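Local coordinates for hydrazine synthase beta subunit (Candidatus Kuenenia stuttgartiensis, PDB 5C2V), which forms part of the hydrazine synthase complex, which condenses nitric oxide with ammonium, and may modulate passage of hydroxylamine between the gamma and alpha active sites, at residues 216-219 against 223-226; 210-215 against 300-305; 246-251 against 313-318; 158-163 against 167-172. All blocks are in the same frame, centred on the assembly; numbering follows the deposited sequence. Where two conformers were deposited one is given.

Contacts 1, 2 and 3 lie on the same side of the chain's centre and form a connected series. Contact 1 sits inside the stretch of chain closed by contact 2, their centres about 10 Å apart, and the two meet where Val225 O and Lys212 N are 2.8 Å apart, a probable hydrogen bond. Contact 2, which contributes Arg302 to the trimethyl glycine pocket, touches contact 3 through Leu305 CD1 and Leu249 CD1, 3.6 Å apart. Contact 4 stands off as a blade hairpin, its centre about 19 Å from that of contact 2, with the Arg168 side chain about 12 Å from the trimethyl glycine. A heme c lies about 5 Å from the side chain of Val225 in contact 1.

Contact 1 of 4, residues 216-219 against 223-226; sequences PVCE and GQVF. With MG (magnesium ion), chain P.
In a magnesium-bearing loop, the amide of Gln224 lies against the backbone at Glu219, whose carboxylate binds the metal. The CG of Gln224 stands anti to the backbone N (chi1 180°) and the chain runs on extended, which carries OE1 over to the opposite backbone. There Glu219 N donates to Gln224 OE1 in the carbonyl plane, on a lone pair of the amide oxygen, with an N-H...O angle of 153°, although the length of 2.5 Å is very short. The placement of the amide is uncertain, including which end is O and which N, since the model sets Gln224 NE2 too near Pro216 O and beside a second donor, Cys218 N.

Both segments belong to the excursion between strands 203-211 and 226-234, the middle pair of a four-stranded propeller blade, and this excursion is wedged between partner subunits: Trp85 of the gamma subunit packs on Cys218, and Tyr268 of the alpha subunit packs on Glu219. Beside the amide, Val217 CG1 meets Val225 CG2 obliquely at 3.9 Å, and the same Val225 methyl lies 3.9 Å from Glu219 O.

The carboxylate of Glu219 turns away from Gln224. In the conformer described, one of two modelled, its OE1 binds magnesium at 1.9 Å; the metal bond belongs to this copy and is therefore less certain. Four waters are also bound to the metal, the nearest being water 1 at 2.0 Å from it.

Contact 2 of 4, residues 210-215 against 300-305; sequences TPKNWL and YLRDDL
Thr210 and Lys212 approach the guanidinium group of Arg302 from different directions, one over its face and the other at its edge. The methyl CG2 of Thr210 sits above one face, displaced from the centre, and comes within 3.5 Å of Arg302 NH1. Lys212 runs antiparallel alongside the arginine and brings NZ to the edge of the group, near its plane, 3.2 Å from Arg302 NH1. These two like charges share an anion. Asp303 OD1 forms a salt bridge with Arg302 NH1 at 3.0 Å, through a weak hydrogen bond with an angle of 125°, and pairs at longer range with Lys212 NZ at 3.8 Å. The aspartate therefore probably offsets some of the positive charge in a buried place.

The arginine reaches this position by folding: CG leaves anti to the backbone N, but bends at the next two torsions (chi3 -83°) bring NH1 round to the carboxylate of the following residue. Arg302 and Asp303 are the central residues of a type I turn, from Leu301 to Asp304, at the C-terminal side of helix 295-301, closed by Asp304 N donating to Leu301 O at 3.1 Å. Facing it is the end of strand 203-211, an inner strand of a propeller blade, together with the loop beyond.

On its other terminal nitrogen, NH2, Arg302 forms a salt bridge with Glu188, and the residue lines the trimethyl glycine pocket with His187, Glu188 and Arg243. Thr210 keeps its methyl for the arginine, while OG1 is hydrogen-bonded to Asn229 OD1.

Contact 3 of 4, residues 246-251 against 313-318; sequences LDDLNN and VARVPT
Arg315 joins a propeller strand to an inter-blade loop by presenting the two terminal nitrogens of its guanidinium group to Asp248 and Leu246. The straightest bond runs from Arg315 NH1 to Asp248 OD2, 2.8 Å long with an angle of 166° at the hydrogen. The oxygen lies almost in the guanidinium plane, yet is itself approached from above the carboxylate plane, because the two flat groups are turned 56° apart. Arg315 NH2 makes two weak bonds, to Leu246 O at 3.0 Å, where the angle is only 127°, and to Asp248 OD1 at 3.5 Å. The remaining nitrogen, NE, has a long, weak ion pair with Asp253 OD2.

An extended run from CG to NE lets the arginine span the gap from strand 312-317, the outermost strand of its blade, to the loop that leads from the preceding blade into strand 256-261 of the same sheet. Just before Arg315 the strand carries a classic beta bulge, in which Val313 and Ala314 both face Ile280.

The acceptors have further calls on them. Asp248 OD2 also forms a salt bridge with Arg309, and Asn251 OD1 accepts from Arg277 NH2. Neighbouring Asp247 points away from Arg315, its OD2 taking the backbone N of Asn228 and its OD1 that of Asp253. Among the donors, Asp248 N bonds to Asn251 O, very short in the model, and Thr318 OG1 donates to Val316 O at 3.0 Å.

With two arginines sharing OD2, Asp248 is probably held as an anion, and the loop is tied to the strand mainly by charge rather than by apolar packing.

Contact 4 of 4, residues 158-163 against 167-172; sequences AILDTV and NRSVDF
Ala158 and Asp171 form a hydrogen-bonded antiparallel pair, the axes of the short segments approaching to 4.7 Å with 155° between their N-to-C directions; Ala158 N donates to Asp171 O and Asp171 N to Ala158 O, each at 2.9 Å. A bond from Leu160 N to Ser169 O continues the register; between them Ile159 and Val170 make a non-hydrogen-bonded pair whose CG2 methyls touch at 3.9 Å. On the face that carries Ala158 and Asp171, the Asp171 carboxylate meets Leu160 CD1, with OD2 3.2 Å away; that oxygen accepts from Ser140 N.

These are the inner strands of a four-stranded blade, joined as a beta hairpin in the YNCE-like propeller. Toward the turn the pairing passes to side chains. Arg168 sends NH1 to the carboxylate of Asp161 in a salt bridge, though the model sets NH1 and OD1 implausibly close, a doubtful detail; OD2 pairs with Arg193. Thr162 O sits over one guanidinium face, 3.0 Å above its plane, too steep for a hydrogen bond.

Water 5 donates to Thr162 OG1 and Ser169 OG, 3.1 Å from each, linking the loop after strand 155-160 to strand 168-174. Their protein partners are Tyr142 O and Asn183 OD1, respectively.

Contact 1 of 4, residues 216-219 against 223-226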
loop_
_atom_site.group_PDB
_atom_site.type_symbol
_atom_site.label_atom_id
_atom_site.label_comp_id
_atom_site.label_asym_id
_atom_site.label_seq_id
_atom_site.Cartn_x
_atom_site.Cartn_y
_atom_site.Cartn_z
ATOM N N PRO B 216 11.520 -8.845 35.222
ATOM C CA PRO B 216 11.935 -7.744 36.091
ATOM C C PRO B 216 10.773 -6.806 36.358
ATOM O O PRO B 216 9.908 -6.664 35.496
ATOM C CB PRO B 216 13.027 -7.042 35.277
ATOM C CG PRO B 216 13.512 -8.068 34.321
ATOM C CD PRO B 216 12.321 -8.905 33.988
ATOM N N VAL B 217 10.745 -6.172 37.523
ATOM C CA VAL B 217 9.702 -5.198 37.775
ATOM C C VAL B 217 10.266 -3.846 37.372
ATOM O O VAL B 217 11.151 -3.299 38.033
ATOM C CB VAL B 217 9.255 -5.203 39.248
ATOM C CG1 VAL B 217 8.027 -4.334 39.434
ATOM C CG2 VAL B 217 8.960 -6.624 39.697
ATOM N N CYS B 218 9.737 -3.314 36.276
ATOM C CA CYS B 218 10.321 -2.151 35.623
ATOM C C CYS B 218 9.279 -1.076 35.354
ATOM O O CYS B 218 9.356 0.020 35.904
ATOM C CB CYS B 218 11.009 -2.563 34.323
ATOM S SG CYS B 218 12.534 -3.506 34.563
ATOM N N GLU B 219 8.308 -1.395 34.502
ATOM C CA GLU B 219 7.251 -0.446 34.174
ATOM C C GLU B 219 5.884 -0.984 34.586
ATOM O O GLU B 219 5.766 -2.136 35.004
ATOM C CB GLU B 219 7.257 -0.154 32.673
ATOM C CG GLU B 219 8.643 -0.021 32.068
ATOM C CD GLU B 219 9.292 1.307 32.383
ATOM O OE1 GLU B 219 8.596 2.195 32.915
ATOM O OE2 GLU B 219 10.498 1.464 32.099
ATOM N N GLY B 223 0.650 -4.304 31.015
ATOM C CA GLY B 223 0.530 -5.356 32.009
ATOM C C GLY B 223 1.806 -6.144 32.238
ATOM O O GLY B 223 1.788 -7.375 32.253
ATOM N N GLN B 224 2.917 -5.434 32.414
ATOM C CA GLN B 224 4.217 -6.077 32.588
ATOM C C GLN B 224 4.294 -6.881 33.882
ATOM O O GLN B 224 4.989 -7.893 33.955
ATOM C CB GLN B 224 5.343 -5.040 32.566
ATOM C CG GLN B 224 6.724 -5.656 32.744
ATOM C CD GLN B 224 7.704 -4.727 33.423
ATOM O OE1 GLN B 224 7.602 -3.509 33.310
ATOM N NE2 GLN B 224 8.656 -5.302 34.146
ATOM N N VAL B 225 3.587 -6.420 34.905
ATOM C CA VAL B 225 3.591 -7.096 36.195
ATOM C C VAL B 225 2.339 -7.949 36.346
ATOM O O VAL B 225 2.418 -9.174 36.440
ATOM C CB VAL B 225 3.684 -6.091 37.357
ATOM C CG1 VAL B 225 3.684 -6.822 38.690
ATOM C CG2 VAL B 225 4.934 -5.234 37.214
ATOM N N PHE B 226 1.182 -7.295 36.372
ATOM C CA PHE B 226 -0.091 -7.998 36.460
ATOM C C PHE B 226 -1.022 -7.677 35.298
ATOM O O PHE B 226 -1.116 -6.529 34.860
ATOM C CB PHE B 226 -0.801 -7.661 37.772
ATOM C CG PHE B 226 -0.379 -8.513 38.929
ATOM C CD1 PHE B 226 -0.798 -9.829 39.027
ATOM C CD2 PHE B 226 0.426 -7.993 39.928
ATOM C CE1 PHE B 226 -0.416 -10.613 40.096
ATOM C CE2 PHE B 226 0.813 -8.774 40.999
ATOM C CZ PHE B 226 0.390 -10.085 41.083
HETATM MG MG MG P . 8.287 3.935 33.672
HETATM O O HOH W 1 7.417 5.205 34.958
HETATM O O HOH W 2 6.212 2.714 34.054
HETATM O O HOH W 3 10.001 4.948 33.110
HETATM O O HOH W 4 9.334 2.331 35.354
#

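Contact 2 of 4, residues 210-215 against 300-305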
loop_
_atom_site.group_PDB
_atom_site.type_symbol
_atom_site.label_atom_id
_atom_site.label_comp_id
_atom_site.label_asym_id
_atom_site.label_seq_id
_atom_site.Cartn_x
_atom_site.Cartn_y
_atom_site.Cartn_z
ATOM N N THR B 210 -3.170 -12.663 36.182
ATOM C CA THR B 210 -1.987 -13.267 35.596
ATOM C C THR B 210 -0.763 -12.423 35.916
ATOM O O THR B 210 -0.585 -11.336 35.360
ATOM C CB THR B 210 -2.121 -13.409 34.067
ATOM O OG1 THR B 210 -3.299 -14.162 33.751
ATOM C CG2 THR B 210 -0.897 -14.095 33.477
ATOM N N PRO B 211 0.083 -12.918 36.827
ATOM C CA PRO B 211 1.368 -12.285 37.117
ATOM C C PRO B 211 2.386 -12.613 36.040
ATOM O O PRO B 211 2.325 -13.711 35.488
ATOM C CB PRO B 211 1.778 -12.905 38.463
ATOM C CG PRO B 211 0.806 -14.050 38.718
ATOM C CD PRO B 211 -0.044 -14.222 37.499
ATOM N N LYS B 212 3.306 -11.708 35.731
ATOM C CA LYS B 212 4.519 -12.193 35.105
ATOM C C LYS B 212 5.555 -12.136 36.215
ATOM O O LYS B 212 6.065 -11.069 36.559
ATOM C CB LYS B 212 4.913 -11.335 33.902
ATOM C CG LYS B 212 3.745 -10.592 33.251
ATOM C CD LYS B 212 2.821 -11.506 32.466
ATOM C CE LYS B 212 1.659 -10.723 31.868
ATOM N NZ LYS B 212 0.841 -11.549 30.936
ATOM N N ASN B 213 5.860 -13.304 36.767
ATOM C CA ASN B 213 6.775 -13.430 37.895
ATOM C C ASN B 213 8.243 -13.500 37.496
ATOM O O ASN B 213 9.126 -13.083 38.245
ATOM C CB ASN B 213 6.392 -14.648 38.730
ATOM C CG ASN B 213 6.406 -15.923 37.930
ATOM O OD1 ASN B 213 5.442 -16.248 37.237
ATOM N ND2 ASN B 213 7.501 -16.659 38.027
ATOM N N TRP B 214 8.488 -14.041 36.307
ATOM C CA TRP B 214 9.837 -14.325 35.833
ATOM C C TRP B 214 10.459 -13.103 35.173
ATOM O O TRP B 214 11.566 -13.170 34.639
ATOM C CB TRP B 214 9.837 -15.508 34.860
ATOM C CG TRP B 214 9.431 -16.811 35.489
ATOM C CD1 TRP B 214 8.304 -17.532 35.225
ATOM C CD2 TRP B 214 10.144 -17.537 36.498
ATOM N NE1 TRP B 214 8.276 -18.669 35.998
ATOM C CE2 TRP B 214 9.394 -18.694 36.788
ATOM C CE3 TRP B 214 11.346 -17.324 37.180
ATOM C CZ2 TRP B 214 9.804 -19.633 37.734
ATOM C CZ3 TRP B 214 11.752 -18.257 38.117
ATOM C CH2 TRP B 214 10.983 -19.396 38.385
ATOM N N LEU B 215 9.743 -11.985 35.216
ATOM C CA LEU B 215 10.196 -10.775 34.553
ATOM C C LEU B 215 10.571 -9.721 35.582
ATOM O O LEU B 215 10.019 -9.696 36.682
ATOM C CB LEU B 215 9.102 -10.224 33.630
ATOM C CG LEU B 215 8.722 -10.994 32.365
ATOM C CD1 LEU B 215 7.678 -10.214 31.582
ATOM C CD2 LEU B 215 9.946 -11.265 31.508
ATOM N N TYR B 300 -2.866 -17.305 22.586
ATOM C CA TYR B 300 -2.290 -16.098 22.004
ATOM C C TYR B 300 -3.185 -14.892 22.277
ATOM O O TYR B 300 -2.701 -13.774 22.458
ATOM C CB TYR B 300 -2.075 -16.268 20.496
ATOM C CG TYR B 300 -1.565 -15.017 19.806
ATOM C CD1 TYR B 300 -2.447 -14.103 19.240
ATOM C CD2 TYR B 300 -0.206 -14.748 19.730
ATOM C CE1 TYR B 300 -1.988 -12.959 18.617
ATOM C CE2 TYR B 300 0.263 -13.606 19.105
ATOM C CZ TYR B 300 -0.633 -12.716 18.552
ATOM O OH TYR B 300 -0.174 -11.578 17.929
ATOM N N LEU B 301 -4.492 -15.127 22.307
ATOM C CA LEU B 301 -5.471 -14.057 22.464
ATOM C C LEU B 301 -5.576 -13.572 23.904
ATOM O O LEU B 301 -6.159 -12.519 24.165
ATOM C CB LEU B 301 -6.848 -14.516 21.976
ATOM C CG LEU B 301 -7.104 -14.459 20.468
ATOM C CD1 LEU B 301 -8.480 -15.017 20.138
ATOM C CD2 LEU B 301 -6.958 -13.038 19.948
ATOM N N ARG B 302 -5.021 -14.343 24.835
ATOM C CA ARG B 302 -5.023 -13.953 26.244
ATOM C C ARG B 302 -4.319 -12.615 26.452
ATOM O O ARG B 302 -4.731 -11.809 27.287
ATOM C CB ARG B 302 -4.358 -15.033 27.103
ATOM C CG ARG B 302 -4.458 -14.780 28.602
ATOM C CD ARG B 302 -3.110 -14.412 29.203
ATOM N NE ARG B 302 -2.303 -15.590 29.506
ATOM C CZ ARG B 302 -1.029 -15.546 29.883
ATOM N NH1 ARG B 302 -0.410 -14.379 29.999
ATOM N NH2 ARG B 302 -0.371 -16.668 30.140
ATOM N N ASP B 303 -3.262 -12.383 25.681
ATOM C CA ASP B 303 -2.464 -11.169 25.809
ATOM C C ASP B 303 -2.910 -10.059 24.862
ATOM O O ASP B 303 -2.285 -9.000 24.807
ATOM C CB ASP B 303 -0.985 -11.479 25.577
ATOM C CG ASP B 303 -0.407 -12.376 26.650
ATOM O OD1 ASP B 303 -1.038 -12.501 27.721
ATOM O OD2 ASP B 303 0.677 -12.954 26.426
ATOM N N ASP B 304 -3.986 -10.294 24.119
ATOM C CA ASP B 304 -4.508 -9.261 23.236
ATOM C C ASP B 304 -5.206 -8.223 24.105
ATOM O O ASP B 304 -6.155 -8.538 24.822
ATOM C CB ASP B 304 -5.474 -9.861 22.208
ATOM C CG ASP B 304 -5.860 -8.878 21.112
ATOM O OD1 ASP B 304 -5.697 -7.654 21.298
ATOM O OD2 ASP B 304 -6.338 -9.339 20.054
ATOM N N LEU B 305 -4.737 -6.983 24.034
ATOM C CA LEU B 305 -5.227 -5.943 24.929
ATOM C C LEU B 305 -6.334 -5.114 24.284
ATOM O O LEU B 305 -6.852 -4.176 24.891
ATOM C CB LEU B 305 -4.071 -5.047 25.382
ATOM C CG LEU B 305 -3.133 -5.725 26.388
ATOM C CD1 LEU B 305 -2.039 -4.781 26.867
ATOM C CD2 LEU B 305 -3.915 -6.284 27.571
#

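Contact 3 of 4, residues 246-251 against 313-318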
loop_
_atom_site.group_PDB
_atom_site.type_symbol
_atom_site.label_atom_id
_atom_site.label_comp_id
_atom_site.label_asym_id
_atom_site.label_seq_id
_atom_site.Cartn_x
_atom_site.Cartn_y
_atom_site.Cartn_z
ATOM N N LEU B 246 -9.363 -9.132 30.779
ATOM C CA LEU B 246 -10.343 -8.127 31.189
ATOM C C LEU B 246 -9.901 -6.683 30.927
ATOM O O LEU B 246 -10.657 -5.746 31.183
ATOM C CB LEU B 246 -10.682 -8.295 32.670
ATOM C CG LEU B 246 -11.516 -9.533 32.998
ATOM C CD1 LEU B 246 -11.506 -9.814 34.491
ATOM C CD2 LEU B 246 -12.939 -9.347 32.492
ATOM N N ASP B 247 -8.688 -6.500 30.413
ATOM C CA ASP B 247 -8.072 -5.173 30.393
ATOM C C ASP B 247 -8.010 -4.515 29.017
ATOM O O ASP B 247 -7.861 -5.188 27.998
ATOM C CB ASP B 247 -6.651 -5.249 30.960
ATOM C CG ASP B 247 -6.600 -5.885 32.334
ATOM O OD1 ASP B 247 -7.446 -5.545 33.186
ATOM O OD2 ASP B 247 -5.701 -6.722 32.565
ATOM N N ASP B 248 -8.124 -3.189 29.003
ATOM C CA ASP B 248 -7.749 -2.405 27.834
ATOM C C ASP B 248 -6.241 -2.192 27.882
ATOM O O ASP B 248 -5.579 -2.642 28.818
ATOM C CB ASP B 248 -8.480 -1.058 27.799
ATOM C CG ASP B 248 -9.984 -1.210 27.688
ATOM O OD1 ASP B 248 -10.443 -2.265 27.208
ATOM O OD2 ASP B 248 -10.711 -0.270 28.075
ATOM N N LEU B 249 -5.694 -1.505 26.884
ATOM C CA LEU B 249 -4.268 -1.214 26.884
ATOM C C LEU B 249 -3.923 -0.273 28.030
ATOM O O LEU B 249 -3.045 -0.562 28.840
ATOM C CB LEU B 249 -3.832 -0.600 25.552
ATOM C CG LEU B 249 -2.349 -0.230 25.453
ATOM C CD1 LEU B 249 -1.477 -1.474 25.495
ATOM C CD2 LEU B 249 -2.069 0.584 24.201
ATOM N N ASN B 250 -4.606 0.866 28.075
ATOM C CA ASN B 250 -4.405 1.849 29.131
ATOM C C ASN B 250 -5.427 1.782 30.274
ATOM O O ASN B 250 -5.374 2.590 31.201
ATOM C CB ASN B 250 -4.389 3.252 28.522
ATOM C CG ASN B 250 -3.281 3.425 27.496
ATOM O OD1 ASN B 250 -2.134 3.704 27.847
ATOM N ND2 ASN B 250 -3.617 3.247 26.224
ATOM N N ASN B 251 -6.357 0.830 30.208
ATOM C CA ASN B 251 -7.370 0.681 31.256
ATOM C C ASN B 251 -7.492 -0.766 31.733
ATOM O O ASN B 251 -7.829 -1.660 30.958
ATOM C CB ASN B 251 -8.728 1.187 30.761
ATOM C CG ASN B 251 -9.657 1.581 31.898
ATOM O OD1 ASN B 251 -9.574 1.041 33.002
ATOM N ND2 ASN B 251 -10.550 2.527 31.630
ATOM N N VAL B 313 -19.671 -5.551 27.199
ATOM C CA VAL B 313 -20.921 -4.802 27.217
ATOM C C VAL B 313 -20.778 -3.446 27.900
ATOM O O VAL B 313 -21.089 -2.412 27.309
ATOM C CB VAL B 313 -22.044 -5.593 27.919
ATOM C CG1 VAL B 313 -23.322 -4.767 27.971
ATOM C CG2 VAL B 313 -22.284 -6.917 27.212
ATOM N N ALA B 314 -20.303 -3.454 29.145
ATOM C CA ALA B 314 -20.216 -2.207 29.909
ATOM C C ALA B 314 -19.241 -2.263 31.084
ATOM O O ALA B 314 -18.855 -3.339 31.533
ATOM C CB ALA B 314 -21.601 -1.810 30.410
ATOM N N ARG B 315 -18.842 -1.090 31.569
ATOM C CA ARG B 315 -18.216 -0.976 32.883
ATOM C C ARG B 315 -18.949 0.091 33.691
ATOM O O ARG B 315 -18.907 1.276 33.361
ATOM C CB ARG B 315 -16.728 -0.646 32.766
ATOM C CG ARG B 315 -15.904 -1.742 32.109
ATOM C CD ARG B 315 -14.419 -1.424 32.156
ATOM N NE ARG B 315 -13.612 -2.491 31.569
ATOM C CZ ARG B 315 -12.700 -2.299 30.622
ATOM N NH1 ARG B 315 -12.475 -1.079 30.152
ATOM N NH2 ARG B 315 -12.012 -3.327 30.143
ATOM N N VAL B 316 -19.615 -0.344 34.757
ATOM C CA VAL B 316 -20.526 0.513 35.508
ATOM C C VAL B 316 -19.932 1.003 36.830
ATOM O O VAL B 316 -19.453 0.200 37.631
ATOM C CB VAL B 316 -21.849 -0.222 35.795
ATOM C CG1 VAL B 316 -22.894 0.749 36.296
ATOM C CG2 VAL B 316 -22.345 -0.923 34.539
ATOM N N PRO B 317 -19.955 2.329 37.052
ATOM C CA PRO B 317 -19.491 2.949 38.300
ATOM C C PRO B 317 -20.143 2.343 39.541
ATOM O O PRO B 317 -21.346 2.083 39.546
ATOM C CB PRO B 317 -19.902 4.414 38.135
ATOM C CG PRO B 317 -19.911 4.630 36.666
ATOM C CD PRO B 317 -20.395 3.337 36.072
ATOM N N THR B 318 -19.345 2.129 40.582
ATOM C CA THR B 318 -19.821 1.499 41.806
ATOM C C THR B 318 -19.238 2.239 43.009
ATOM O O THR B 318 -18.489 3.201 42.845
ATOM C CB THR B 318 -19.426 0.002 41.849
ATOM O OG1 THR B 318 -19.491 -0.544 40.527
ATOM C CG2 THR B 318 -20.355 -0.797 42.749
#

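Contact 4 of 4, residues 158-163 against 167-172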
loop_
_atom_site.group_PDB
_atom_site.type_symbol
_atom_site.label_atom_id
_atom_site.label_comp_id
_atom_site.label_asym_id
_atom_site.label_seq_id
_atom_site.Cartn_x
_atom_site.Cartn_y
_atom_site.Cartn_z
ATOM N N ALA B 158 -14.483 -26.631 42.531
ATOM C CA ALA B 158 -13.845 -25.838 43.576
ATOM C C ALA B 158 -12.586 -25.154 43.065
ATOM O O ALA B 158 -11.657 -25.814 42.602
ATOM C CB ALA B 158 -13.518 -26.709 44.777
ATOM N N ILE B 159 -12.560 -23.828 43.144
ATOM C CA ILE B 159 -11.351 -23.094 42.805
ATOM C C ILE B 159 -10.345 -23.219 43.937
ATOM O O ILE B 159 -10.635 -22.885 45.088
ATOM C CB ILE B 159 -11.625 -21.604 42.528
ATOM C CG1 ILE B 159 -12.581 -21.027 43.572
ATOM C CG2 ILE B 159 -12.188 -21.421 41.129
ATOM C CD1 ILE B 159 -12.743 -19.531 43.485
ATOM N N LEU B 160 -9.155 -23.701 43.605
ATOM C CA LEU B 160 -8.097 -23.795 44.590
ATOM C C LEU B 160 -7.162 -22.619 44.405
ATOM O O LEU B 160 -6.435 -22.540 43.415
ATOM C CB LEU B 160 -7.331 -25.111 44.460
ATOM C CG LEU B 160 -8.154 -26.389 44.314
ATOM C CD1 LEU B 160 -7.233 -27.591 44.193
ATOM C CD2 LEU B 160 -9.109 -26.553 45.484
ATOM N N ASP B 161 -7.178 -21.708 45.368
ATOM C CA ASP B 161 -6.270 -20.582 45.329
ATOM C C ASP B 161 -5.147 -20.953 46.277
ATOM O O ASP B 161 -5.318 -20.964 47.496
ATOM C CB ASP B 161 -6.976 -19.289 45.745
ATOM C CG ASP B 161 -6.125 -18.057 45.520
ATOM O OD1 ASP B 161 -5.223 -18.103 44.658
ATOM O OD2 ASP B 161 -6.368 -17.036 46.196
ATOM N N THR B 162 -3.992 -21.255 45.700
ATOM C CA THR B 162 -2.927 -21.906 46.439
ATOM C C THR B 162 -1.735 -20.982 46.575
ATOM O O THR B 162 -1.108 -20.612 45.583
ATOM C CB THR B 162 -2.494 -23.216 45.756
ATOM O OG1 THR B 162 -3.575 -24.156 45.801
ATOM C CG2 THR B 162 -1.288 -23.814 46.463
ATOM N N VAL B 163 -1.435 -20.605 47.812
ATOM C CA VAL B 163 -0.340 -19.690 48.082
ATOM C C VAL B 163 0.982 -20.279 47.601
ATOM O O VAL B 163 1.198 -21.489 47.669
ATOM C CB VAL B 163 -0.253 -19.346 49.581
ATOM C CG1 VAL B 163 -1.525 -18.646 50.030
ATOM C CG2 VAL B 163 -0.021 -20.602 50.408
ATOM N N ASN B 167 0.818 -21.976 39.145
ATOM C CA ASN B 167 -0.242 -22.728 38.502
ATOM C C ASN B 167 -1.276 -23.115 39.542
ATOM O O ASN B 167 -1.037 -23.967 40.398
ATOM C CB ASN B 167 0.317 -23.970 37.804
ATOM C CG ASN B 167 1.637 -23.703 37.108
ATOM O OD1 ASN B 167 1.671 -23.310 35.941
ATOM N ND2 ASN B 167 2.734 -23.923 37.821
ATOM N N ARG B 168 -2.435 -22.475 39.450
ATOM C CA ARG B 168 -3.508 -22.681 40.406
ATOM C C ARG B 168 -4.667 -23.333 39.674
ATOM O O ARG B 168 -4.963 -22.986 38.530
ATOM C CB ARG B 168 -3.919 -21.356 41.052
ATOM C CG ARG B 168 -2.792 -20.702 41.845
ATOM C CD ARG B 168 -3.241 -19.417 42.524
ATOM N NE ARG B 168 -2.109 -18.599 42.954
ATOM C CZ ARG B 168 -1.990 -18.053 44.161
ATOM N NH1 ARG B 168 -2.937 -18.235 45.071
ATOM N NH2 ARG B 168 -0.924 -17.323 44.458
ATOM N N SER B 169 -5.320 -24.286 40.328
ATOM C CA SER B 169 -6.218 -25.183 39.619
ATOM C C SER B 169 -7.659 -25.164 40.109
ATOM O O SER B 169 -8.020 -24.431 41.031
ATOM C CB SER B 169 -5.678 -26.610 39.702
ATOM O OG SER B 169 -5.507 -27.008 41.052
ATOM N N VAL B 170 -8.471 -25.987 39.457
ATOM C CA VAL B 170 -9.870 -26.174 39.805
ATOM C C VAL B 170 -10.158 -27.668 39.907
ATOM O O VAL B 170 -9.808 -28.441 39.009
ATOM C CB VAL B 170 -10.811 -25.533 38.764
ATOM C CG1 VAL B 170 -12.263 -25.834 39.099
ATOM C CG2 VAL B 170 -10.576 -24.033 38.685
ATOM N N ASP B 171 -10.781 -28.067 41.011
ATOM C CA ASP B 171 -11.124 -29.464 41.237
ATOM C C ASP B 171 -12.564 -29.766 40.846
ATOM O O ASP B 171 -13.474 -28.976 41.110
ATOM C CB ASP B 171 -10.903 -29.843 42.703
ATOM C CG ASP B 171 -9.481 -30.282 42.982
ATOM O OD1 ASP B 171 -8.778 -30.668 42.026
ATOM O OD2 ASP B 171 -9.069 -30.249 44.159
ATOM N N PHE B 172 -12.755 -30.920 40.214
ATOM C CA PHE B 172 -14.082 -31.410 39.871
ATOM C C PHE B 172 -14.457 -32.572 40.786
ATOM O O PHE B 172 -13.733 -33.564 40.878
ATOM C CB PHE B 172 -14.139 -31.840 38.403
ATOM C CG PHE B 172 -13.994 -30.702 37.431
ATOM C CD1 PHE B 172 -12.741 -30.264 37.035
ATOM C CD2 PHE B 172 -15.113 -30.073 36.910
ATOM C CE1 PHE B 172 -12.607 -29.217 36.142
ATOM C CE2 PHE B 172 -14.986 -29.026 36.014
ATOM C CZ PHE B 172 -13.731 -28.598 35.630
HETATM O O HOH W 5 -3.672 -25.322 42.916
#